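Local atomic coordinates of 6-phosphogluconolactonase (Trypanosoma cruzi, PDB entry 6VYE), a protein that probably hydrolyses 6-phosphogluconolactone to 6-phosphogluconate, the second step of the oxidative pentose phosphate pathway. Residues T225-K230 and D262-E267; K12-V17 and D256-L261; K30-I35 and H219-A224. One frame throughout, in Å; residues are numbered along the deposited sequence.

Contact 1 (T225-K230 and D262-E267); sequences TGKEKK and DKEIAE. Unlike the reference sequence in segment 262-267: Glu267 (reference Gly).
Ile265 buries more surface here than any other residue, lying against Gly226, Lys229 and Lys230. With its CG1 anti to the backbone N (chi1 -159°) and the chain extended, CG1 rests 3.4 Å from Gly226 O, while CD1 ends 3.4 Å from Lys229 CB, closer than carbons usually pack. Lys230 contributes its methylenes rather than its charge: CG sits 3.4 Å from Ile265 O and CD 3.5 Å from Glu264 O, so the aliphatic stem lies along two successive carbonyls. The third large contributor, Thr225, crosses the Asp262 side chain at about a right angle, its CB 3.9 Å from Asp262 CG. Asp262 ties the two loops together. Its OD1 accepts hydrogen bonds from Gly226 N across the contact at 3.2 Å and from Ile265 N within its own loop at 3.0 Å, the latter making an Asx motif. The two N-H groups come from opposite faces of the carboxylate plane, which should limit the rotation of that group. Segment 225-230 links strand 219-224 to helix 230-237, with Lys229 at the N-cap position, and 262-267 follows the neighbouring strand 256-262. Leu24 of helix 24-38 touches Thr225 and Asp262, and Val17 of strand 14-18 packs on Ala266.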
loop_
_atom_site.group_PDB
_atom_site.type_symbol
_atom_site.label_atom_id
_atom_site.label_comp_id
_atom_site.label_asym_id
_atom_site.label_seq_id
_atom_site.Cartn_x
_atom_site.Cartn_y
_atom_site.Cartn_z
ATOM N N THR A 225 1.901 10.102 -9.747
ATOM C CA THR A 225 1.977 10.765 -11.077
ATOM C C THR A 225 1.016 11.948 -11.123
ATOM O O THR A 225 0.087 11.993 -10.296
ATOM C CB THR A 225 1.594 9.803 -12.201
ATOM O OG1 THR A 225 0.267 9.342 -11.913
ATOM C CG2 THR A 225 2.544 8.634 -12.311
ATOM N N GLY A 226 1.232 12.844 -12.073
ATOM C CA GLY A 226 0.270 13.863 -12.506
ATOM C C GLY A 226 0.625 15.218 -11.940
ATOM O O GLY A 226 0.873 15.323 -10.683
ATOM N N LYS A 227 0.658 16.231 -12.799
ATOM C CA LYS A 227 0.789 17.641 -12.353
ATOM C C LYS A 227 -0.234 17.931 -11.245
ATOM O O LYS A 227 0.101 18.694 -10.356
ATOM C CB LYS A 227 0.633 18.621 -13.521
ATOM C CG LYS A 227 1.069 20.047 -13.187
ATOM C CD LYS A 227 0.648 21.096 -14.182
ATOM C CE LYS A 227 0.749 22.512 -13.632
ATOM N NZ LYS A 227 2.117 23.061 -13.783
ATOM N N GLU A 228 -1.429 17.337 -11.296
ATOM C CA GLU A 228 -2.552 17.613 -10.361
ATOM C C GLU A 228 -2.241 17.142 -8.924
ATOM O O GLU A 228 -2.969 17.585 -8.006
ATOM C CB GLU A 228 -3.838 16.970 -10.896
ATOM C CG GLU A 228 -3.934 15.444 -10.743
ATOM C CD GLU A 228 -3.344 14.570 -11.851
ATOM O OE1 GLU A 228 -3.467 13.300 -11.769
ATOM O OE2 GLU A 228 -2.727 15.138 -12.761
ATOM N N LYS A 229 -1.215 16.303 -8.712
ATOM C CA LYS A 229 -0.838 15.798 -7.363
ATOM C C LYS A 229 0.436 16.477 -6.853
ATOM O O LYS A 229 0.968 16.065 -5.821
ATOM C CB LYS A 229 -0.639 14.294 -7.443
ATOM C CG LYS A 229 -1.895 13.561 -7.819
ATOM C CD LYS A 229 -1.793 12.108 -7.538
ATOM C CE LYS A 229 -2.974 11.352 -8.080
ATOM N NZ LYS A 229 -2.742 11.093 -9.498
ATOM N N LYS A 230 0.908 17.491 -7.551
ATOM C CA LYS A 230 2.188 18.165 -7.225
ATOM C C LYS A 230 2.057 18.872 -5.878
ATOM O O LYS A 230 3.025 18.863 -5.079
ATOM C CB LYS A 230 2.562 19.144 -8.329
ATOM C CG LYS A 230 3.961 19.707 -8.227
ATOM C CD LYS A 230 4.554 20.045 -9.600
ATOM C CE LYS A 230 4.427 21.489 -10.050
ATOM N NZ LYS A 230 3.421 22.276 -9.295
ATOM N N ASP A 262 6.637 10.593 -11.948
ATOM C CA ASP A 262 6.747 11.098 -13.339
ATOM C C ASP A 262 7.328 12.519 -13.271
ATOM O O ASP A 262 7.446 13.066 -12.151
ATOM C CB ASP A 262 5.409 10.978 -14.084
ATOM C CG ASP A 262 4.372 12.045 -13.766
ATOM O OD1 ASP A 262 4.371 12.574 -12.622
ATOM O OD2 ASP A 262 3.565 12.345 -14.667
ATOM N N LYS A 263 7.688 13.081 -14.427
ATOM C CA LYS A 263 8.274 14.441 -14.584
ATOM C C LYS A 263 7.276 15.475 -14.062
ATOM O O LYS A 263 7.683 16.341 -13.302
ATOM C CB LYS A 263 8.606 14.731 -16.049
ATOM C CG LYS A 263 9.734 13.905 -16.643
ATOM C CD LYS A 263 11.102 14.338 -16.161
ATOM C CE LYS A 263 12.232 13.724 -16.959
ATOM N NZ LYS A 263 13.171 12.994 -16.070
ATOM N N GLU A 264 6.006 15.363 -14.451
ATOM C CA GLU A 264 4.962 16.387 -14.199
ATOM C C GLU A 264 4.755 16.553 -12.681
ATOM O O GLU A 264 4.608 17.707 -12.239
ATOM C CB GLU A 264 3.689 16.025 -14.951
ATOM C CG GLU A 264 3.796 16.275 -16.446
ATOM C CD GLU A 264 3.848 17.745 -16.879
ATOM O OE1 GLU A 264 3.118 18.574 -16.301
ATOM O OE2 GLU A 264 4.626 18.077 -17.789
ATOM N N ILE A 265 4.725 15.476 -11.882
ATOM C CA ILE A 265 4.500 15.612 -10.404
ATOM C C ILE A 265 5.764 16.152 -9.727
ATOM O O ILE A 265 5.613 16.803 -8.678
ATOM C CB ILE A 265 4.001 14.312 -9.740
ATOM C CG1 ILE A 265 3.308 14.612 -8.398
ATOM C CG2 ILE A 265 5.126 13.281 -9.612
ATOM C CD1 ILE A 265 2.651 13.422 -7.755
ATOM N N ALA A 266 6.938 15.935 -10.329
ATOM C CA ALA A 266 8.274 16.207 -9.756
ATOM C C ALA A 266 8.833 17.583 -10.173
ATOM O O ALA A 266 10.013 17.825 -9.858
ATOM C CB ALA A 266 9.213 15.102 -10.173
ATOM N N GLU A 267 8.034 18.496 -10.738
ATOM C CA GLU A 267 8.528 19.793 -11.307
ATOM C C GLU A 267 9.151 20.687 -10.220
ATOM O O GLU A 267 10.105 21.381 -10.545
ATOM C CB GLU A 267 7.436 20.546 -12.080
ATOM C CG GLU A 267 6.441 19.617 -12.767
ATOM C CD GLU A 267 5.724 20.073 -14.032
ATOM O OE1 GLU A 267 6.424 20.439 -15.006
ATOM O OE2 GLU A 267 4.454 20.003 -14.057
#

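Contact 2 (K12-V17 and D256-L261); sequences KPKIIV and DVTFIL
Ile16 has its CG1 anti to the carbonyl carbon (chi1 -50°) with CD1 extended beyond it, and this lays CD1 3.8 Å from Thr258 CG2. The neighbouring Ile15 holds CG2 anti to its backbone N, which brings that methyl within 3.7 Å of Leu261 CD1. These pairs lie on opposite faces of the sheet, Ile15 with Leu261 on one and Ile16 with Thr258 on the other. At the start of the pairing Pro13 CB packs 3.7 Å from Val257 CG1 and also lies over one face of the Phe259 ring. Four backbone bonds join the two parallel strands in a staggered pattern. Lys14 N donates to Val257 O at 3.0 Å, the most bent of the set (150° at the hydrogen), and Lys14 O receives Phe259 N at 2.8 Å. Ile16 then repeats the scheme, its N giving to Phe259 O at 2.8 Å in an almost straight bond (173°) and its O taking Leu261 N at 2.7 Å. CA-H groups supplement several of these carbonyls. Strand 219-224 bonds to the other edge of 256-261. The chemistry is therefore divided: backbone polarity fixes the register of this outermost strand within the chain, while largely apolar side chains of the strand pair meet helix 24-38 on the face of Ile16, Thr258 and Ile260, and helix 230-237 on the face of Phe259 and Leu261, as expected of a Rossmann-like sheet.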
loop_
_atom_site.group_PDB
_atom_site.type_symbol
_atom_site.label_atom_id
_atom_site.label_comp_id
_atom_site.label_asym_id
_atom_site.label_seq_id
_atom_site.Cartn_x
_atom_site.Cartn_y
_atom_site.Cartn_z
ATOM N N LYS A 12 14.503 12.293 3.602
ATOM C CA LYS A 12 15.359 11.992 2.419
ATOM C C LYS A 12 14.990 10.611 1.882
ATOM O O LYS A 12 15.782 9.690 1.894
ATOM C CB LYS A 12 16.835 12.145 2.797
ATOM C CG LYS A 12 17.191 13.505 3.404
ATOM C CD LYS A 12 17.444 14.615 2.391
ATOM C CE LYS A 12 17.096 16.013 2.876
ATOM N NZ LYS A 12 18.202 16.967 2.633
ATOM N N PRO A 13 13.771 10.402 1.342
ATOM C CA PRO A 13 13.514 9.182 0.592
ATOM C C PRO A 13 14.371 9.156 -0.679
ATOM O O PRO A 13 14.852 10.190 -1.109
ATOM C CB PRO A 13 12.035 9.292 0.246
ATOM C CG PRO A 13 11.814 10.784 0.151
ATOM C CD PRO A 13 12.634 11.336 1.300
ATOM N N LYS A 14 14.572 7.954 -1.210
ATOM C CA LYS A 14 15.147 7.723 -2.549
ATOM C C LYS A 14 14.091 8.194 -3.541
ATOM O O LYS A 14 12.937 7.714 -3.453
ATOM C CB LYS A 14 15.514 6.236 -2.654
ATOM C CG LYS A 14 15.982 5.752 -4.015
ATOM C CD LYS A 14 17.372 6.241 -4.347
ATOM C CE LYS A 14 17.836 5.802 -5.715
ATOM N NZ LYS A 14 18.820 6.768 -6.265
ATOM N N ILE A 15 14.405 9.175 -4.368
ATOM C CA ILE A 15 13.415 9.703 -5.354
ATOM C C ILE A 15 13.868 9.221 -6.727
ATOM O O ILE A 15 15.017 9.405 -7.033
ATOM C CB ILE A 15 13.223 11.237 -5.225
ATOM C CG1 ILE A 15 12.603 11.580 -3.862
ATOM C CG2 ILE A 15 12.377 11.795 -6.363
ATOM C CD1 ILE A 15 12.577 13.050 -3.503
ATOM N N ILE A 16 13.014 8.506 -7.449
ATOM C CA ILE A 16 13.251 8.145 -8.871
ATOM C C ILE A 16 12.180 8.836 -9.731
ATOM O O ILE A 16 10.965 8.593 -9.550
ATOM C CB ILE A 16 13.276 6.621 -9.073
ATOM C CG1 ILE A 16 14.210 5.929 -8.079
ATOM C CG2 ILE A 16 13.649 6.298 -10.517
ATOM C CD1 ILE A 16 14.045 4.414 -8.049
ATOM N N VAL A 17 12.620 9.712 -10.616
ATOM C CA VAL A 17 11.754 10.464 -11.561
ATOM C C VAL A 17 11.856 9.775 -12.921
ATOM O O VAL A 17 12.943 9.730 -13.449
ATOM C CB VAL A 17 12.199 11.938 -11.616
ATOM C CG1 VAL A 17 11.342 12.750 -12.558
ATOM C CG2 VAL A 17 12.211 12.552 -10.231
ATOM N N ASP A 256 13.279 1.654 4.512
ATOM C CA ASP A 256 13.847 2.186 3.253
ATOM C C ASP A 256 12.682 2.674 2.378
ATOM O O ASP A 256 11.898 1.808 1.906
ATOM C CB ASP A 256 14.727 1.124 2.573
ATOM C CG ASP A 256 14.832 1.280 1.063
ATOM O OD1 ASP A 256 14.317 0.393 0.334
ATOM O OD2 ASP A 256 15.341 2.318 0.616
ATOM N N VAL A 257 12.603 3.993 2.143
ATOM C CA VAL A 257 11.479 4.657 1.427
ATOM C C VAL A 257 11.927 5.041 0.029
ATOM O O VAL A 257 12.922 5.751 -0.085
ATOM C CB VAL A 257 10.949 5.891 2.187
ATOM C CG1 VAL A 257 9.840 6.594 1.416
ATOM C CG2 VAL A 257 10.446 5.496 3.554
ATOM N N THR A 258 11.173 4.617 -0.983
ATOM C CA THR A 258 11.390 4.985 -2.409
ATOM C C THR A 258 10.122 5.629 -2.940
ATOM O O THR A 258 9.083 4.995 -2.826
ATOM C CB THR A 258 11.757 3.779 -3.282
ATOM O OG1 THR A 258 12.811 3.089 -2.613
ATOM C CG2 THR A 258 12.231 4.147 -4.673
ATOM N N PHE A 259 10.232 6.868 -3.437
ATOM C CA PHE A 259 9.181 7.584 -4.205
ATOM C C PHE A 259 9.535 7.462 -5.692
ATOM O O PHE A 259 10.670 7.814 -6.103
ATOM C CB PHE A 259 9.071 9.058 -3.784
ATOM C CG PHE A 259 8.418 9.343 -2.452
ATOM C CD1 PHE A 259 8.065 10.640 -2.122
ATOM C CD2 PHE A 259 8.234 8.355 -1.500
ATOM C CE1 PHE A 259 7.494 10.939 -0.899
ATOM C CE2 PHE A 259 7.628 8.647 -0.286
ATOM C CZ PHE A 259 7.251 9.936 0.013
ATOM N N ILE A 260 8.616 6.895 -6.471
ATOM C CA ILE A 260 8.771 6.714 -7.936
ATOM C C ILE A 260 7.763 7.664 -8.578
ATOM O O ILE A 260 6.548 7.516 -8.352
ATOM C CB ILE A 260 8.615 5.219 -8.318
ATOM C CG1 ILE A 260 9.513 4.326 -7.455
ATOM C CG2 ILE A 260 8.836 4.986 -9.809
ATOM C CD1 ILE A 260 9.439 2.840 -7.826
ATOM N N LEU A 261 8.271 8.664 -9.289
ATOM C CA LEU A 261 7.496 9.824 -9.794
ATOM C C LEU A 261 7.618 9.944 -11.320
ATOM O O LEU A 261 8.647 9.504 -11.895
ATOM C CB LEU A 261 8.065 11.073 -9.124
ATOM C CG LEU A 261 8.196 11.003 -7.608
ATOM C CD1 LEU A 261 8.779 12.301 -7.077
ATOM C CD2 LEU A 261 6.840 10.739 -6.968
#

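Contact 3 (K30-I35 and H219-A224); sequences KKIVEI and HVILLA
Ile35 and His219 supply the CH-pi part of this contact, the two side chains overlapping while running in opposite senses. Ile35 CG2 lies 3.9 Å from the centroid of the His219 ring, 23° off the ring normal, and is thus over the face but shifted toward the rim. The CG1 branch of the same isoleucine, anti to the carbonyl carbon (chi1 -67°), brings CD1 3.7 Å from His219 CG, so that two branches share one face of the imidazole. The aliphatic packing centres on Ile221. Its CD1 meets three side chains of the helix: Lys31 through CG at 3.7 Å, Ile32 through CG1 at 3.9 Å and Ile35 through CD1 at 4.2 Å. Lys31 thus takes part by its aliphatic stem. Polar chemistry enters indirectly, because His219 ND1 is hydrogen-bonded to Asp256 OD1 on the adjacent strand; that bond probably steadies the ring against which Ile35 packs. The example illustrates how a helix can dock on a sheet using alternate residues of one strand, His219 and Ile221. Segment 30-35 of helix 24-38 runs nearly antiparallel to strand 219-224 (173°), with the axes 10.5 Å apart at closest approach. The helix also spans the flanking strands: Lys31 touches Thr258 of strand 256-262 to one side, while Ile32 and Ile35 reach Leu165 and Ile163 of strand 163-167 to the other, and Leu59 of helix 54-66 packs on Ile32.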
loop_
_atom_site.group_PDB
_atom_site.type_symbol
_atom_site.label_atom_id
_atom_site.label_comp_id
_atom_site.label_asym_id
_atom_site.label_seq_id
_atom_site.Cartn_x
_atom_site.Cartn_y
_atom_site.Cartn_z
ATOM N N LYS A 30 11.410 -3.366 -10.811
ATOM C CA LYS A 30 12.879 -3.524 -10.622
ATOM C C LYS A 30 13.186 -3.432 -9.119
ATOM O O LYS A 30 13.938 -4.284 -8.585
ATOM C CB LYS A 30 13.660 -2.454 -11.396
ATOM C CG LYS A 30 15.179 -2.555 -11.305
ATOM C CD LYS A 30 15.925 -1.619 -12.239
ATOM C CE LYS A 30 17.429 -1.827 -12.226
ATOM N NZ LYS A 30 18.154 -0.823 -13.049
ATOM N N LYS A 31 12.619 -2.421 -8.461
ATOM C CA LYS A 31 12.799 -2.204 -7.004
ATOM C C LYS A 31 12.326 -3.461 -6.250
ATOM O O LYS A 31 13.082 -3.928 -5.399
ATOM C CB LYS A 31 12.052 -0.946 -6.543
ATOM C CG LYS A 31 12.320 -0.555 -5.092
ATOM C CD LYS A 31 13.797 -0.573 -4.753
ATOM C CE LYS A 31 14.230 0.510 -3.805
ATOM N NZ LYS A 31 15.694 0.446 -3.599
ATOM N N ILE A 32 11.099 -3.938 -6.508
ATOM C CA ILE A 32 10.556 -5.134 -5.798
ATOM C C ILE A 32 11.486 -6.338 -5.990
ATOM O O ILE A 32 11.852 -6.977 -4.986
ATOM C CB ILE A 32 9.100 -5.441 -6.201
ATOM C CG1 ILE A 32 8.132 -4.378 -5.686
ATOM C CG2 ILE A 32 8.683 -6.830 -5.729
ATOM C CD1 ILE A 32 6.862 -4.286 -6.506
ATOM N N VAL A 33 11.912 -6.603 -7.210
ATOM C CA VAL A 33 12.810 -7.752 -7.537
ATOM C C VAL A 33 14.148 -7.568 -6.822
ATOM O O VAL A 33 14.604 -8.542 -6.249
ATOM C CB VAL A 33 12.958 -7.963 -9.052
ATOM C CG1 VAL A 33 14.049 -8.972 -9.406
ATOM C CG2 VAL A 33 11.633 -8.394 -9.657
ATOM N N GLU A 34 14.721 -6.372 -6.817
ATOM C CA GLU A 34 15.974 -6.061 -6.087
ATOM C C GLU A 34 15.810 -6.392 -4.602
ATOM O O GLU A 34 16.766 -6.952 -4.022
ATOM C CB GLU A 34 16.324 -4.570 -6.175
ATOM C CG GLU A 34 17.182 -4.214 -7.365
ATOM C CD GLU A 34 17.273 -2.727 -7.676
ATOM O OE1 GLU A 34 16.750 -1.884 -6.870
ATOM O OE2 GLU A 34 17.831 -2.414 -8.743
ATOM N N ILE A 35 14.667 -6.018 -3.993
ATOM C CA ILE A 35 14.432 -6.262 -2.547
ATOM C C ILE A 35 14.355 -7.788 -2.355
ATOM O O ILE A 35 14.891 -8.286 -1.385
ATOM C CB ILE A 35 13.155 -5.528 -2.059
ATOM C CG1 ILE A 35 13.340 -4.007 -2.099
ATOM C CG2 ILE A 35 12.739 -6.025 -0.685
ATOM C CD1 ILE A 35 12.051 -3.254 -1.939
ATOM N N HIS A 219 10.470 -1.952 3.785
ATOM C CA HIS A 219 10.507 -1.175 2.522
ATOM C C HIS A 219 9.136 -0.598 2.175
ATOM O O HIS A 219 8.120 -1.363 2.160
ATOM C CB HIS A 219 11.011 -2.014 1.367
ATOM C CG HIS A 219 12.302 -2.665 1.672
ATOM N ND1 HIS A 219 13.516 -2.078 1.340
ATOM C CD2 HIS A 219 12.580 -3.838 2.287
ATOM C CE1 HIS A 219 14.491 -2.870 1.723
ATOM N NE2 HIS A 219 13.943 -3.979 2.283
ATOM N N VAL A 220 9.127 0.694 1.837
ATOM C CA VAL A 220 7.896 1.401 1.419
ATOM C C VAL A 220 8.176 1.995 0.038
ATOM O O VAL A 220 9.221 2.662 -0.135
ATOM C CB VAL A 220 7.487 2.480 2.444
ATOM C CG1 VAL A 220 6.313 3.292 1.942
ATOM C CG2 VAL A 220 7.222 1.898 3.828
ATOM N N ILE A 221 7.292 1.743 -0.913
ATOM C CA ILE A 221 7.414 2.215 -2.329
ATOM C C ILE A 221 6.136 2.978 -2.628
ATOM O O ILE A 221 5.038 2.332 -2.597
ATOM C CB ILE A 221 7.621 1.045 -3.318
ATOM C CG1 ILE A 221 8.841 0.199 -2.943
ATOM C CG2 ILE A 221 7.699 1.559 -4.755
ATOM C CD1 ILE A 221 8.934 -1.120 -3.694
ATOM N N LEU A 222 6.256 4.293 -2.832
ATOM C CA LEU A 222 5.102 5.144 -3.193
ATOM C C LEU A 222 5.183 5.431 -4.687
ATOM O O LEU A 222 6.251 5.888 -5.168
ATOM C CB LEU A 222 5.098 6.439 -2.376
ATOM C CG LEU A 222 3.949 7.401 -2.686
ATOM C CD1 LEU A 222 2.647 6.915 -2.083
ATOM C CD2 LEU A 222 4.262 8.776 -2.160
ATOM N N LEU A 223 4.072 5.201 -5.381
ATOM C CA LEU A 223 3.875 5.532 -6.813
ATOM C C LEU A 223 3.021 6.801 -6.882
ATOM O O LEU A 223 1.949 6.837 -6.261
ATOM C CB LEU A 223 3.194 4.337 -7.475
ATOM C CG LEU A 223 3.996 3.044 -7.451
ATOM C CD1 LEU A 223 3.460 2.032 -8.443
ATOM C CD2 LEU A 223 5.448 3.348 -7.779
ATOM N N ALA A 224 3.511 7.856 -7.529
ATOM C CA ALA A 224 2.730 9.105 -7.674
ATOM C C ALA A 224 2.974 9.747 -9.049
ATOM O O ALA A 224 4.141 9.919 -9.450
ATOM C CB ALA A 224 3.072 10.035 -6.537
#

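The three contacts follow one corner of the mixed sheet from edge strand to covering helix to connecting loops. Contacts 2 and 3 have centres about 9 Å apart and meet through the neighbouring strands 256-262 and 219-224; contact 1 gathers the loops that leave these same strands, its centre about 14 Å from that of contact 2 and 19 Å from that of contact 3. Along the chain, contact 3 is nested within the long loop closed by contact 2, and it closes before contact 1 opens. Contacts 1 and 2 interlock, their segments alternating. Strand 14-18, which pairs with the last strand 256-262, leads into helix 24-38, which packs antiparallel along strand 219-224.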